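Local structure of 361aa long hypothetical D-aminopeptidase (Pyrococcus horikoshii, 2DRH) at residues L83-L86 with I92-P95. The protein is of unknown function in detail, but belongs to the S58 peptidase family and probably acts as an aminopeptidase. Residues are numbered along the deposited sequence; the frame is centred on the assembly and turned at random.
Sequences LIQL and IETP
Q85, in the first turn of helix 83-89, meets E93 through two waters rather than directly. Its CG is anti to the backbone N (chi1 -172°) and the chain stays extended, which carries the amide out to the carboxylate; the two side chains cross at about a right angle, their end planes 86° apart. NE2 stands 3.8 Å from both OE1 and OE2 of E93, too far for a hydrogen bond. One water accepts from Q85 NE2 at 2.8 Å and donates to E93 OE2; the other accepts from Q85 NE2 at 3.1 Å and donates to E93 OE1. Q85 OE1 is hydrogen-bonded to K79 NZ of the second subunit, while E93 OE1 forms a salt bridge with K66 NZ and OE2 accepts from the backbone N of N130. One residue on, L86 lies side by side with I92, CD1 coming to 3.6 Å from I92 CG1, and both side chains also touch V282 of strand 278-285. The contact thus joins helix 83-89 to the end of strand 91-92 and the following loop. K66 probably favours the ionised carboxylate, each oxygen of which has a protein partner besides its water; the amide's link to it is wholly water-mediated, next to the subunit interface.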
ATOM      1  N   LEU A  83      12.812   2.284  -4.961  1.00 17.07           N
ATOM      2  CA  LEU A  83      11.825   2.365  -3.879  1.00 18.03           C
ATOM      3  C   LEU A  83      11.270   1.048  -3.330  1.00 17.29           C
ATOM      4  O   LEU A  83      10.960   0.958  -2.137  1.00 17.37           O
ATOM      5  CB  LEU A  83      10.642   3.248  -4.292  1.00 18.66           C
ATOM      6  CG  LEU A  83      10.919   4.718  -4.601  1.00 18.90           C
ATOM      7  CD1 LEU A  83       9.615   5.377  -5.027  1.00 13.15           C
ATOM      8  CD2 LEU A  83      11.516   5.411  -3.377  1.00 16.97           C
ATOM      9  N   ILE A  84      11.124   0.029  -4.173  1.00 14.69           N
ATOM     10  CA  ILE A  84      10.567  -1.226  -3.678  1.00 14.91           C
ATOM     11  C   ILE A  84      11.381  -1.850  -2.537  1.00 15.73           C
ATOM     12  O   ILE A  84      10.812  -2.314  -1.550  1.00 15.80           O
ATOM     13  CB  ILE A  84      10.373  -2.247  -4.832  1.00 12.92           C
ATOM     14  CG1 ILE A  84       9.077  -1.928  -5.598  1.00 12.89           C
ATOM     15  CG2 ILE A  84      10.287  -3.654  -4.289  1.00 14.41           C
ATOM     16  CD1 ILE A  84       8.974  -0.484  -6.096  1.00  6.89           C
ATOM     17  N   GLN A  85      12.701  -1.860  -2.655  1.00 17.33           N
ATOM     18  CA  GLN A  85      13.509  -2.444  -1.592  1.00 18.65           C
ATOM     19  C   GLN A  85      13.586  -1.489  -0.407  1.00 17.88           C
ATOM     20  O   GLN A  85      13.704  -1.923   0.731  1.00 19.20           O
ATOM     21  CB  GLN A  85      14.924  -2.790  -2.087  1.00 21.04           C
ATOM     22  CG  GLN A  85      15.750  -3.596  -1.062  1.00 21.21           C
ATOM     23  CD  GLN A  85      16.971  -4.260  -1.670  1.00 23.69           C
ATOM     24  OE1 GLN A  85      16.873  -4.954  -2.689  1.00 25.50           O
ATOM     25  NE2 GLN A  85      18.136  -4.057  -1.045  1.00 22.87           N
ATOM     26  N   LEU A  86      13.522  -0.189  -0.671  1.00 18.30           N
ATOM     27  CA  LEU A  86      13.569   0.779   0.414  1.00 19.98           C
ATOM     28  C   LEU A  86      12.408   0.460   1.363  1.00 20.78           C
ATOM     29  O   LEU A  86      12.584   0.372   2.597  1.00 17.06           O
ATOM     30  CB  LEU A  86      13.449   2.208  -0.139  1.00 20.95           C
ATOM     31  CG  LEU A  86      13.736   3.355   0.841  1.00 21.37           C
ATOM     32  CD1 LEU A  86      14.100   4.611   0.076  1.00 21.58           C
ATOM     33  CD2 LEU A  86      12.528   3.600   1.741  1.00 23.59           C
ATOM     34  N   ILE A  92      18.348   2.524   3.046  1.00 19.81           N
ATOM     35  CA  ILE A  92      18.966   3.143   1.874  1.00 18.05           C
ATOM     36  C   ILE A  92      20.431   2.725   1.968  1.00 20.26           C
ATOM     37  O   ILE A  92      21.056   2.890   3.020  1.00 18.01           O
ATOM     38  CB  ILE A  92      18.840   4.682   1.900  1.00 18.06           C
ATOM     39  CG1 ILE A  92      17.422   5.089   1.478  1.00 15.72           C
ATOM     40  CG2 ILE A  92      19.870   5.311   0.973  1.00 16.87           C
ATOM     41  CD1 ILE A  92      17.198   6.584   1.406  1.00 11.01           C
ATOM     42  N   GLU A  93      20.970   2.175   0.880  1.00 19.02           N
ATOM     43  CA  GLU A  93      22.341   1.665   0.881  1.00 19.15           C
ATOM     44  C   GLU A  93      23.220   2.216  -0.222  1.00 19.42           C
ATOM     45  O   GLU A  93      24.247   1.622  -0.568  1.00 17.21           O
ATOM     46  CB  GLU A  93      22.314   0.138   0.775  1.00 21.25           C
ATOM     47  CG  GLU A  93      21.456  -0.383  -0.375  1.00 20.50           C
ATOM     48  CD  GLU A  93      21.435  -1.901  -0.461  1.00 22.84           C
ATOM     49  OE1 GLU A  93      21.276  -2.565   0.592  1.00 18.70           O
ATOM     50  OE2 GLU A  93      21.559  -2.428  -1.587  1.00 23.25           O
ATOM     51  N   THR A  94      22.815   3.353  -0.771  1.00 18.15           N
ATOM     52  CA  THR A  94      23.557   3.974  -1.843  1.00 18.05           C
ATOM     53  C   THR A  94      23.324   5.462  -1.778  1.00 19.38           C
ATOM     54  O   THR A  94      22.379   5.918  -1.134  1.00 19.70           O
ATOM     55  CB  THR A  94      23.041   3.504  -3.226  1.00 19.86           C
ATOM     56  OG1 THR A  94      21.717   4.023  -3.435  1.00 19.38           O
ATOM     57  CG2 THR A  94      23.005   1.967  -3.307  1.00 19.09           C
ATOM     58  N   PRO A  95      24.209   6.249  -2.405  1.00 19.83           N
ATOM     59  CA  PRO A  95      23.945   7.685  -2.352  1.00 20.74           C
ATOM     60  C   PRO A  95      22.678   7.892  -3.190  1.00 21.99           C
ATOM     61  O   PRO A  95      22.346   7.056  -4.037  1.00 21.13           O
ATOM     62  CB  PRO A  95      25.197   8.303  -2.985  1.00 20.19           C
ATOM     63  CG  PRO A  95      25.761   7.217  -3.820  1.00 22.24           C
ATOM     64  CD  PRO A  95      25.526   5.970  -2.997  1.00 20.77           C
TER
HETATM   65  O   HOH W   1      20.514  -5.060  -2.143  1.00 14.24           O
HETATM   66  O   HOH W   2      18.618  -2.172   1.371  1.00 22.46           O